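PDB 2Z61: probable aspartate aminotransferase 2 from Methanococcus jannaschii, which catalyses transfer of an amino group from alanine to a furan aldehyde phosphate, forming a methanofuran precursor with pyridoxal phosphate as cofactor. Local coordinates for residues A[314-320]-A[343-347]; A[294-298]-A[364-368]; A[119-123]-A[164-168]. All coordinates share one frame; numbering follows the deposited sequence.

Interaction 1. Residues A[314-320]-A[343-347]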
ATOM      1  N   GLY A 314      32.844   3.028 -20.050  1.00 53.35           N
ATOM      2  CA  GLY A 314      34.070   2.262 -20.166  1.00 56.22           C
ATOM      3  C   GLY A 314      34.820   2.038 -18.865  1.00 57.84           C
ATOM      4  O   GLY A 314      35.989   1.653 -18.885  1.00 59.21           O
ATOM      5  N   GLU A 315      34.166   2.265 -17.732  1.00 57.82           N
ATOM      6  CA  GLU A 315      34.834   2.081 -16.449  1.00 58.40           C
ATOM      7  C   GLU A 315      33.905   1.889 -15.263  1.00 58.62           C
ATOM      8  O   GLU A 315      32.716   2.083 -15.376  1.00 59.25           O
ATOM      9  CB  GLU A 315      35.794   3.240 -16.183  1.00 59.25           C
ATOM     10  CG  GLU A 315      35.129   4.603 -16.177  1.00 60.71           C
ATOM     11  CD  GLU A 315      36.059   5.704 -15.709  1.00 61.92           C
ATOM     12  OE1 GLU A 315      36.491   5.661 -14.538  1.00 63.09           O
ATOM     13  OE2 GLU A 315      36.354   6.617 -16.508  1.00 61.23           O
ATOM     14  N   ASP A 316      34.474   1.625 -14.095  1.00 57.43           N
ATOM     15  CA  ASP A 316      33.650   1.309 -12.944  1.00 57.44           C
ATOM     16  C   ASP A 316      32.727   2.437 -12.520  1.00 57.62           C
ATOM     17  O   ASP A 316      33.143   3.386 -11.856  1.00 58.50           O
ATOM     18  CB  ASP A 316      34.517   0.866 -11.763  1.00 57.92           C
ATOM     19  CG  ASP A 316      33.690   0.287 -10.632  1.00 58.33           C
ATOM     20  OD1 ASP A 316      32.956   1.061  -9.979  1.00 59.45           O
ATOM     21  OD2 ASP A 316      33.774  -0.935 -10.397  1.00 58.67           O
ATOM     22  N   GLY A 317      31.447   2.295 -12.864  1.00 56.93           N
ATOM     23  CA  GLY A 317      30.453   3.305 -12.505  1.00 56.29           C
ATOM     24  C   GLY A 317      30.438   3.647 -11.010  1.00 55.70           C
ATOM     25  O   GLY A 317      30.346   4.775 -10.581  1.00 54.28           O
ATOM     26  N   ARG A 318      30.546   2.628 -10.179  1.00 56.47           N
ATOM     27  CA  ARG A 318      30.551   2.830  -8.727  1.00 58.63           C
ATOM     28  C   ARG A 318      31.599   3.865  -8.279  1.00 59.50           C
ATOM     29  O   ARG A 318      31.297   4.858  -7.601  1.00 58.42           O
ATOM     30  CB  ARG A 318      30.836   1.495  -8.028  1.00 61.65           C
ATOM     31  CG  ARG A 318      30.909   1.545  -6.499  1.00 66.57           C
ATOM     32  CD  ARG A 318      29.550   1.291  -5.870  1.00 70.43           C
ATOM     33  NE  ARG A 318      29.641   0.857  -4.474  1.00 74.13           N
ATOM     34  CZ  ARG A 318      28.591   0.512  -3.727  1.00 75.35           C
ATOM     35  NH1 ARG A 318      27.364   0.551  -4.237  1.00 76.17           N
ATOM     36  NH2 ARG A 318      28.764   0.119  -2.471  1.00 76.00           N
ATOM     37  N   GLU A 319      32.843   3.612  -8.660  1.00 59.30           N
ATOM     38  CA  GLU A 319      33.955   4.478  -8.302  1.00 58.85           C
ATOM     39  C   GLU A 319      33.811   5.840  -8.961  1.00 55.82           C
ATOM     40  O   GLU A 319      34.022   6.872  -8.324  1.00 52.93           O
ATOM     41  CB  GLU A 319      35.278   3.828  -8.701  1.00 61.90           C
ATOM     42  CG  GLU A 319      35.585   2.566  -7.911  1.00 68.92           C
ATOM     43  CD  GLU A 319      36.864   1.891  -8.364  1.00 73.53           C
ATOM     44  OE1 GLU A 319      37.912   2.573  -8.397  1.00 76.07           O
ATOM     45  OE2 GLU A 319      36.824   0.681  -8.677  1.00 74.71           O
ATOM     46  N   PHE A 320      33.446   5.834 -10.238  1.00 53.45           N
ATOM     47  CA  PHE A 320      33.263   7.070 -10.983  1.00 50.69           C
ATOM     48  C   PHE A 320      32.301   7.982 -10.229  1.00 49.64           C
ATOM     49  O   PHE A 320      32.582   9.160 -10.016  1.00 47.31           O
ATOM     50  CB  PHE A 320      32.692   6.771 -12.370  1.00 51.05           C
ATOM     51  CG  PHE A 320      32.426   8.000 -13.194  1.00 51.64           C
ATOM     52  CD1 PHE A 320      33.464   8.658 -13.845  1.00 52.14           C
ATOM     53  CD2 PHE A 320      31.135   8.511 -13.306  1.00 50.14           C
ATOM     54  CE1 PHE A 320      33.223   9.812 -14.599  1.00 52.08           C
ATOM     55  CE2 PHE A 320      30.880   9.660 -14.055  1.00 52.56           C
ATOM     56  CZ  PHE A 320      31.928  10.314 -14.704  1.00 52.56           C
ATOM     57  N   LYS A 343      28.294  -2.735 -14.616  1.00 49.24           N
ATOM     58  CA  LYS A 343      29.441  -2.347 -13.804  1.00 49.72           C
ATOM     59  C   LYS A 343      30.065  -1.067 -14.374  1.00 47.68           C
ATOM     60  O   LYS A 343      30.356  -0.142 -13.628  1.00 46.75           O
ATOM     61  CB  LYS A 343      30.501  -3.454 -13.785  1.00 53.26           C
ATOM     62  CG  LYS A 343      31.755  -3.039 -13.028  1.00 57.04           C
ATOM     63  CD  LYS A 343      32.786  -4.146 -12.957  1.00 62.09           C
ATOM     64  CE  LYS A 343      33.959  -3.724 -12.084  1.00 64.59           C
ATOM     65  NZ  LYS A 343      34.968  -4.806 -11.935  1.00 67.75           N
ATOM     66  N   ASN A 344      30.219  -1.048 -15.705  1.00 45.39           N
ATOM     67  CA  ASN A 344      30.809   0.026 -16.505  1.00 45.49           C
ATOM     68  C   ASN A 344      29.811   1.108 -16.903  1.00 44.78           C
ATOM     69  O   ASN A 344      30.151   2.036 -17.641  1.00 45.48           O
ATOM     70  CB  ASN A 344      31.513  -0.594 -17.719  1.00 46.61           C
ATOM     71  CG  ASN A 344      32.685  -1.468 -17.298  1.00 50.47           C
ATOM     72  OD1 ASN A 344      33.636  -0.981 -16.677  1.00 51.45           O
ATOM     73  ND2 ASN A 344      32.624  -2.753 -17.622  1.00 52.17           N
ATOM     74  N   TYR A 345      28.591   1.006 -16.382  1.00 45.12           N
ATOM     75  CA  TYR A 345      27.557   2.005 -16.588  1.00 41.71           C
ATOM     76  C   TYR A 345      27.149   2.900 -15.385  1.00 41.82           C
ATOM     77  O   TYR A 345      27.521   2.655 -14.234  1.00 41.93           O
ATOM     78  CB  TYR A 345      26.349   1.252 -17.051  1.00 41.43           C
ATOM     79  CG  TYR A 345      26.545   0.520 -18.359  1.00 41.17           C
ATOM     80  CD1 TYR A 345      27.299  -0.655 -18.443  1.00 42.49           C
ATOM     81  CD2 TYR A 345      25.941   1.001 -19.522  1.00 41.33           C
ATOM     82  CE1 TYR A 345      27.441  -1.334 -19.656  1.00 40.59           C
ATOM     83  CE2 TYR A 345      26.078   0.331 -20.740  1.00 41.47           C
ATOM     84  CZ  TYR A 345      26.829  -0.837 -20.798  1.00 42.26           C
ATOM     85  OH  TYR A 345      26.961  -1.500 -21.996  1.00 43.18           O
ATOM     86  N   ILE A 346      26.346   3.919 -15.693  1.00 41.49           N
ATOM     87  CA  ILE A 346      25.786   4.830 -14.701  1.00 40.77           C
ATOM     88  C   ILE A 346      24.474   5.364 -15.274  1.00 40.04           C
ATOM     89  O   ILE A 346      24.326   5.499 -16.493  1.00 41.35           O
ATOM     90  CB  ILE A 346      26.709   6.041 -14.408  1.00 40.55           C
ATOM     91  CG1 ILE A 346      26.766   6.965 -15.626  1.00 38.55           C
ATOM     92  CG2 ILE A 346      28.097   5.557 -14.020  1.00 40.79           C
ATOM     93  CD1 ILE A 346      27.376   8.323 -15.330  1.00 40.17           C
ATOM     94  N   ARG A 347      23.519   5.657 -14.404  1.00 38.61           N
ATOM     95  CA  ARG A 347      22.246   6.185 -14.872  1.00 35.28           C
ATOM     96  C   ARG A 347      22.178   7.678 -14.624  1.00 33.67           C
ATOM     97  O   ARG A 347      22.461   8.156 -13.522  1.00 30.78           O
ATOM     98  CB  ARG A 347      21.066   5.510 -14.167  1.00 34.12           C
ATOM     99  CG  ARG A 347      19.705   5.955 -14.714  1.00 33.11           C
ATOM    100  CD  ARG A 347      18.546   5.493 -13.831  1.00 26.20           C
ATOM    101  NE  ARG A 347      18.372   6.358 -12.668  1.00 23.27           N
ATOM    102  CZ  ARG A 347      17.430   6.185 -11.741  1.00 26.46           C
ATOM    103  NH1 ARG A 347      16.570   5.179 -11.837  1.00 22.30           N
ATOM    104  NH2 ARG A 347      17.343   7.027 -10.716  1.00 18.86           N
TER

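Interaction 2. Residues A[294-298]-A[364-368]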
ATOM      1  N   LYS A 294      27.715  11.952 -26.164  1.00 51.12           N
ATOM      2  CA  LYS A 294      28.434  11.603 -27.384  1.00 54.83           C
ATOM      3  C   LYS A 294      29.762  12.351 -27.383  1.00 55.48           C
ATOM      4  O   LYS A 294      30.776  11.852 -27.869  1.00 55.19           O
ATOM      5  CB  LYS A 294      27.616  11.994 -28.616  1.00 54.65           C
ATOM      6  CG  LYS A 294      28.172  11.451 -29.920  1.00 58.94           C
ATOM      7  CD  LYS A 294      27.352  11.905 -31.116  1.00 61.89           C
ATOM      8  CE  LYS A 294      27.481  13.407 -31.343  1.00 65.53           C
ATOM      9  NZ  LYS A 294      26.860  13.831 -32.632  1.00 66.48           N
ATOM     10  N   ASP A 295      29.737  13.552 -26.819  1.00 57.38           N
ATOM     11  CA  ASP A 295      30.919  14.392 -26.721  1.00 58.33           C
ATOM     12  C   ASP A 295      31.904  13.722 -25.761  1.00 58.14           C
ATOM     13  O   ASP A 295      33.105  13.675 -26.012  1.00 59.94           O
ATOM     14  CB  ASP A 295      30.509  15.768 -26.198  1.00 60.70           C
ATOM     15  CG  ASP A 295      31.616  16.789 -26.299  1.00 64.09           C
ATOM     16  OD1 ASP A 295      32.626  16.646 -25.580  1.00 65.61           O
ATOM     17  OD2 ASP A 295      31.471  17.738 -27.099  1.00 65.31           O
ATOM     18  N   PHE A 296      31.373  13.191 -24.664  1.00 56.88           N
ATOM     19  CA  PHE A 296      32.172  12.512 -23.651  1.00 56.03           C
ATOM     20  C   PHE A 296      32.745  11.200 -24.178  1.00 54.62           C
ATOM     21  O   PHE A 296      33.522  10.534 -23.496  1.00 52.96           O
ATOM     22  CB  PHE A 296      31.310  12.216 -22.414  1.00 56.90           C
ATOM     23  CG  PHE A 296      30.901  13.439 -21.636  1.00 55.37           C
ATOM     24  CD1 PHE A 296      29.709  13.449 -20.923  1.00 55.06           C
ATOM     25  CD2 PHE A 296      31.718  14.569 -21.589  1.00 56.37           C
ATOM     26  CE1 PHE A 296      29.333  14.561 -20.174  1.00 54.05           C
ATOM     27  CE2 PHE A 296      31.349  15.689 -20.840  1.00 55.23           C
ATOM     28  CZ  PHE A 296      30.155  15.683 -20.132  1.00 55.34           C
ATOM     29  N   GLY A 297      32.351  10.825 -25.389  1.00 53.98           N
ATOM     30  CA  GLY A 297      32.838   9.581 -25.955  1.00 52.84           C
ATOM     31  C   GLY A 297      32.191   8.364 -25.317  1.00 53.66           C
ATOM     32  O   GLY A 297      32.706   7.249 -25.436  1.00 52.74           O
ATOM     33  N   TRP A 298      31.065   8.570 -24.633  1.00 51.89           N
ATOM     34  CA  TRP A 298      30.348   7.469 -23.990  1.00 51.32           C
ATOM     35  C   TRP A 298      29.410   6.779 -24.975  1.00 51.03           C
ATOM     36  O   TRP A 298      29.020   7.363 -25.986  1.00 50.48           O
ATOM     37  CB  TRP A 298      29.533   7.971 -22.792  1.00 48.66           C
ATOM     38  CG  TRP A 298      30.354   8.466 -21.645  1.00 49.28           C
ATOM     39  CD1 TRP A 298      31.670   8.197 -21.398  1.00 49.02           C
ATOM     40  CD2 TRP A 298      29.893   9.263 -20.546  1.00 48.56           C
ATOM     41  NE1 TRP A 298      32.057   8.774 -20.211  1.00 48.24           N
ATOM     42  CE2 TRP A 298      30.987   9.434 -19.668  1.00 48.78           C
ATOM     43  CE3 TRP A 298      28.662   9.846 -20.218  1.00 47.78           C
ATOM     44  CZ2 TRP A 298      30.887  10.164 -18.479  1.00 50.52           C
ATOM     45  CZ3 TRP A 298      28.560  10.573 -19.035  1.00 48.11           C
ATOM     46  CH2 TRP A 298      29.670  10.726 -18.179  1.00 49.42           C
ATOM     47  N   ILE A 364      30.983  17.692 -15.291  1.00 51.92           N
ATOM     48  CA  ILE A 364      31.480  16.374 -15.670  1.00 52.06           C
ATOM     49  C   ILE A 364      32.514  16.504 -16.786  1.00 53.37           C
ATOM     50  O   ILE A 364      33.489  15.758 -16.828  1.00 51.91           O
ATOM     51  CB  ILE A 364      30.326  15.454 -16.136  1.00 51.27           C
ATOM     52  CG1 ILE A 364      29.320  15.266 -14.996  1.00 49.20           C
ATOM     53  CG2 ILE A 364      30.881  14.104 -16.581  1.00 48.42           C
ATOM     54  CD1 ILE A 364      28.090  14.476 -15.379  1.00 49.12           C
ATOM     55  N   LYS A 365      32.297  17.454 -17.691  1.00 55.80           N
ATOM     56  CA  LYS A 365      33.238  17.672 -18.782  1.00 59.51           C
ATOM     57  C   LYS A 365      34.553  18.181 -18.204  1.00 61.02           C
ATOM     58  O   LYS A 365      35.630  17.865 -18.714  1.00 61.55           O
ATOM     59  CB  LYS A 365      32.687  18.698 -19.777  1.00 61.12           C
ATOM     60  CG  LYS A 365      33.609  18.961 -20.963  1.00 63.52           C
ATOM     61  CD  LYS A 365      33.006  19.966 -21.933  1.00 67.01           C
ATOM     62  CE  LYS A 365      33.911  20.184 -23.141  1.00 68.35           C
ATOM     63  NZ  LYS A 365      33.338  21.170 -24.103  1.00 69.48           N
ATOM     64  N   GLU A 366      34.459  18.968 -17.136  1.00 62.42           N
ATOM     65  CA  GLU A 366      35.642  19.518 -16.483  1.00 64.70           C
ATOM     66  C   GLU A 366      36.322  18.442 -15.641  1.00 64.52           C
ATOM     67  O   GLU A 366      37.477  18.581 -15.242  1.00 64.82           O
ATOM     68  CB  GLU A 366      35.252  20.697 -15.588  1.00 65.65           C
ATOM     69  CG  GLU A 366      34.558  21.831 -16.321  1.00 68.73           C
ATOM     70  CD  GLU A 366      34.362  23.056 -15.448  1.00 71.96           C
ATOM     71  OE1 GLU A 366      33.779  22.920 -14.351  1.00 75.02           O
ATOM     72  OE2 GLU A 366      34.786  24.157 -15.860  1.00 72.97           O
ATOM     73  N   PHE A 367      35.592  17.365 -15.377  1.00 64.80           N
ATOM     74  CA  PHE A 367      36.102  16.255 -14.585  1.00 65.48           C
ATOM     75  C   PHE A 367      36.855  15.259 -15.462  1.00 66.23           C
ATOM     76  O   PHE A 367      37.797  14.606 -15.012  1.00 67.22           O
ATOM     77  CB  PHE A 367      34.941  15.543 -13.890  1.00 65.92           C
ATOM     78  CG  PHE A 367      35.344  14.313 -13.129  1.00 65.82           C
ATOM     79  CD1 PHE A 367      36.086  14.415 -11.958  1.00 66.74           C
ATOM     80  CD2 PHE A 367      34.983  13.050 -13.586  1.00 66.79           C
ATOM     81  CE1 PHE A 367      36.462  13.272 -11.250  1.00 67.03           C
ATOM     82  CE2 PHE A 367      35.355  11.903 -12.888  1.00 66.69           C
ATOM     83  CZ  PHE A 367      36.095  12.014 -11.718  1.00 67.05           C
ATOM     84  N   LEU A 368      36.436  15.153 -16.717  1.00 66.04           N
ATOM     85  CA  LEU A 368      37.052  14.222 -17.649  1.00 67.21           C
ATOM     86  C   LEU A 368      38.298  14.772 -18.325  1.00 67.62           C
ATOM     87  O   LEU A 368      39.227  14.025 -18.623  1.00 68.04           O
ATOM     88  CB  LEU A 368      36.027  13.790 -18.701  1.00 67.20           C
ATOM     89  CG  LEU A 368      34.766  13.154 -18.102  1.00 67.97           C
ATOM     90  CD1 LEU A 368      33.732  12.906 -19.192  1.00 66.27           C
ATOM     91  CD2 LEU A 368      35.140  11.853 -17.401  1.00 68.00           C
TER

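Interaction 3. Residues A[119-123]-A[164-168]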
ATOM      1  N   GLN A 119      15.022  -8.326 -17.268  1.00 24.72           N
ATOM      2  CA  GLN A 119      16.128  -7.815 -18.070  1.00 27.45           C
ATOM      3  C   GLN A 119      17.338  -7.391 -17.224  1.00 29.00           C
ATOM      4  O   GLN A 119      17.190  -6.979 -16.069  1.00 29.10           O
ATOM      5  CB  GLN A 119      15.647  -6.633 -18.915  1.00 28.87           C
ATOM      6  CG  GLN A 119      16.717  -5.980 -19.779  1.00 30.80           C
ATOM      7  CD  GLN A 119      16.115  -5.033 -20.799  1.00 32.19           C
ATOM      8  OE1 GLN A 119      15.067  -4.432 -20.557  1.00 27.83           O
ATOM      9  NE2 GLN A 119      16.780  -4.882 -21.940  1.00 28.40           N
ATOM     10  N   ASN A 120      18.525  -7.518 -17.812  1.00 29.33           N
ATOM     11  CA  ASN A 120      19.786  -7.130 -17.181  1.00 30.37           C
ATOM     12  C   ASN A 120      20.322  -6.001 -18.063  1.00 31.26           C
ATOM     13  O   ASN A 120      20.790  -6.255 -19.169  1.00 34.56           O
ATOM     14  CB  ASN A 120      20.781  -8.297 -17.209  1.00 32.32           C
ATOM     15  CG  ASN A 120      21.991  -8.073 -16.298  1.00 32.04           C
ATOM     16  OD1 ASN A 120      22.351  -6.942 -15.972  1.00 29.49           O
ATOM     17  ND2 ASN A 120      22.629  -9.166 -15.900  1.00 31.04           N
ATOM     18  N   PRO A 121      20.281  -4.742 -17.587  1.00 32.80           N
ATOM     19  CA  PRO A 121      19.803  -4.199 -16.309  1.00 31.83           C
ATOM     20  C   PRO A 121      18.298  -3.938 -16.262  1.00 31.15           C
ATOM     21  O   PRO A 121      17.636  -3.902 -17.297  1.00 32.13           O
ATOM     22  CB  PRO A 121      20.590  -2.909 -16.189  1.00 30.74           C
ATOM     23  CG  PRO A 121      20.539  -2.409 -17.604  1.00 32.50           C
ATOM     24  CD  PRO A 121      20.852  -3.662 -18.414  1.00 31.25           C
ATOM     25  N   CYS A 122      17.774  -3.736 -15.053  1.00 31.38           N
ATOM     26  CA  CYS A 122      16.349  -3.463 -14.856  1.00 30.56           C
ATOM     27  C   CYS A 122      16.087  -2.757 -13.521  1.00 29.51           C
ATOM     28  O   CYS A 122      17.017  -2.414 -12.791  1.00 27.78           O
ATOM     29  CB  CYS A 122      15.548  -4.767 -14.900  1.00 29.63           C
ATOM     30  SG  CYS A 122      15.495  -5.678 -13.338  1.00 32.37           S
ATOM     31  N   TYR A 123      14.808  -2.549 -13.213  1.00 30.39           N
ATOM     32  CA  TYR A 123      14.378  -1.903 -11.970  1.00 29.10           C
ATOM     33  C   TYR A 123      14.801  -2.789 -10.788  1.00 28.03           C
ATOM     34  O   TYR A 123      14.389  -3.936 -10.692  1.00 26.64           O
ATOM     35  CB  TYR A 123      12.858  -1.740 -11.978  1.00 27.21           C
ATOM     36  CG  TYR A 123      12.302  -0.907 -10.846  1.00 30.57           C
ATOM     37  CD1 TYR A 123      11.226  -1.363 -10.080  1.00 31.06           C
ATOM     38  CD2 TYR A 123      12.824   0.354 -10.562  1.00 29.75           C
ATOM     39  CE1 TYR A 123      10.686  -0.581  -9.062  1.00 33.17           C
ATOM     40  CE2 TYR A 123      12.294   1.142  -9.552  1.00 33.18           C
ATOM     41  CZ  TYR A 123      11.228   0.669  -8.807  1.00 33.93           C
ATOM     42  OH  TYR A 123      10.709   1.457  -7.804  1.00 38.65           O
ATOM     43  N   SER A 164      12.124   1.285 -20.333  1.00 25.53           N
ATOM     44  CA  SER A 164      12.761   0.788 -19.117  1.00 28.34           C
ATOM     45  C   SER A 164      13.501   1.755 -18.218  1.00 27.37           C
ATOM     46  O   SER A 164      14.000   2.791 -18.635  1.00 24.94           O
ATOM     47  CB  SER A 164      13.872  -0.193 -19.462  1.00 31.72           C
ATOM     48  OG  SER A 164      14.951   0.486 -20.071  1.00 40.21           O
ATOM     49  N   ASN A 165      13.455   1.480 -17.009  1.00 26.12           N
ATOM     50  CA  ASN A 165      14.312   2.113 -16.029  1.00 29.01           C
ATOM     51  C   ASN A 165      15.265   1.125 -15.765  1.00 31.07           C
ATOM     52  O   ASN A 165      14.639   0.173 -15.396  1.00 28.48           O
ATOM     53  CB  ASN A 165      13.469   2.663 -14.872  1.00 30.14           C
ATOM     54  CG  ASN A 165      14.238   2.754 -13.572  1.00 32.57           C
ATOM     55  OD1 ASN A 165      15.434   3.050 -13.565  1.00 29.93           O
ATOM     56  ND2 ASN A 165      13.555   2.493 -12.464  1.00 35.74           N
ATOM     57  N   PRO A 166      16.579   1.209 -15.828  1.00 29.69           N
ATOM     58  CA  PRO A 166      17.443   2.308 -16.111  1.00 29.66           C
ATOM     59  C   PRO A 166      17.743   2.660 -17.580  1.00 31.54           C
ATOM     60  O   PRO A 166      18.320   3.818 -17.806  1.00 28.60           O
ATOM     61  CB  PRO A 166      18.746   1.817 -15.492  1.00 30.34           C
ATOM     62  CG  PRO A 166      18.736   0.356 -15.734  1.00 30.62           C
ATOM     63  CD  PRO A 166      17.292  -0.054 -15.747  1.00 32.85           C
ATOM     64  N   LEU A 167      17.502   1.873 -18.600  1.00 29.29           N
ATOM     65  CA  LEU A 167      17.894   2.158 -19.983  1.00 28.27           C
ATOM     66  C   LEU A 167      17.251   3.320 -20.735  1.00 29.45           C
ATOM     67  O   LEU A 167      17.920   3.988 -21.515  1.00 31.60           O
ATOM     68  CB  LEU A 167      17.743   0.880 -20.811  1.00 27.73           C
ATOM     69  CG  LEU A 167      18.582  -0.299 -20.308  1.00 29.16           C
ATOM     70  CD1 LEU A 167      18.179  -1.584 -21.016  1.00 29.04           C
ATOM     71  CD2 LEU A 167      20.052   0.004 -20.540  1.00 26.75           C
ATOM     72  N   GLY A 168      15.968   3.572 -20.518  1.00 29.33           N
ATOM     73  CA  GLY A 168      15.322   4.659 -21.233  1.00 29.01           C
ATOM     74  C   GLY A 168      14.977   4.238 -22.654  1.00 28.73           C
ATOM     75  O   GLY A 168      14.624   5.057 -23.496  1.00 28.66           O
TER
HETATM   76  O   HOH W   1      13.461  -2.771 -15.980  1.00 32.99           O

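Interaction 1. Residues A[314-320]-A[343-347]
The F320 ring and the D316 carboxylate each meet one side chain of 343-347. I346 CD1 lies obliquely to the ring, 4.0 Å from CE2 of F320. At the carboxylate, OD2 of D316 rests 3.3 Å from CE of K343. The contact holds the start of helix 317-328 against the chain entering strand 346-349, and D316 is the N-cap of that helix. With chi1 at -169°, its CG stands opposite the backbone N. Its OD1 accepts from E319 N at 2.9 Å, on the anti side and 25° out of the carboxylate plane. This is the usual N-cap bond to an N-H of the first helical turn. The extended K343 chain crosses the D316 side chain, but NZ stays 4.3 Å from OD2 of D316, too far for a salt bridge. Were D316 an alanine, E319 N would probably lose its capping acceptor and K343 a nearby opposite charge. N344 turns its OD1 to the E315 backbone, 3.2 Å from C of E315. L332 packs on both F320 and I346 from outside the two segments. G317 has no side chain, which lets its CA come close to both Y345 O and the CG2 methyl of I346. The backbones join by one hydrogen bond: G317 N gives to K343 O at 2.8 Å, with an N-H...O angle of 156°.

Interaction 2. Residues A[294-298]-A[364-368]
The two backbones come nearest at F296 and K365, whose CA atoms are 7.2 Å apart, where the chain leaving helix 269-295 passes the last turns of helix 354-368. That exit is a Schellman motif, with G297 at positive phi. F296 carries most of the packing. Its chi1 of -69° sets CG beside the backbone N, and the ring reaches across to the helix. CD1 of L368 lies over one face of this ring in a CH-pi contact, 4.0 Å from the F296 centroid and 29° off the normal. At the edge, in the ring plane, CB of K365 sits 3.5 Å from CE2 of F296. CG2 of I364 approaches obliquely, 3.9 Å from CE1 of F296. The same I364 methyl also touches the indole, 3.9 Å from CH2 of W298, so it bridges the two aromatic residues. L368 CD1 does likewise, 4.0 Å from CZ2 of W298. Within its own segment, CB of F296 sits over the centre of one face of the W298 indole, 3.7 Å above the plane. The contact is apolar. D295 lies near K365 without a salt bridge, and its OD2 pairs with K291 instead. The packing thus ties the end of helix 269-295 to the C-terminal helix 354-368. I364 and F367 of the latter also lie on helix 317-328, while W298 packs on the loop residues P311 and I313.

Interaction 3. Residues A[119-123]-A[164-168]
Residues P121 to Y123 meet N165 to L167 in a buried loop-to-loop contact beside the cofactor. The loops follow the parallel strands 115-119 and 155-161, neighbours in the seven-stranded mixed sheet of the large domain of this class-I, fold type I aminotransferase. P121 and P166 both follow cis peptide bonds, and their rings cross obliquely, with CB of P121 3.8 Å from CG of P166. L167 comes at about a right angle to P121, its CD2 3.8 Å from CG of P121. Its other methyl, CD1, faces the end of the extended Q119 side chain, 3.7 Å from NE2 of Q119. Next to the proline pair, CD of P166 lies 3.6 Å from CA of C122. The N165 amide lies obliquely to the Y123 ring, the two planes 60° apart. Its ND2 comes near the CD2 side of that ring, but its bond goes to O3 of the pyridoxal phosphate on modified K222. N165 OD1 accepts from R347 NH1. The amide is therefore held at both ends, which fixes its rotation, and it links the cofactor to an arginine of strand 346-349. F338 packs on both P121 and P166. G168 N returns to S164 O and closes the turn. One water accepts from Y123 N at 3.1 Å and lies 3.2 Å from N165 O, one of several acceptors competing for its protons.

In the fold
Interaction 3 comes first along the chain and closes before the others open. Interaction 1 is nested within the loop closed by interaction 2. The centres of 1 and 2 are about 13 Å apart, and the F320 ring joins them by packing on W298, F367 and L368. They share the region of helix 317-328, strand 346-349 and helix 354-368. Interaction 3 lies at the large seven-stranded sheet. Its centre is about 15 Å from that of interaction 1 and about 23 Å from that of interaction 2, which it does not touch. The R347 to N165 link joins interactions 1 and 3, tying strand 346-349 to the cofactor site.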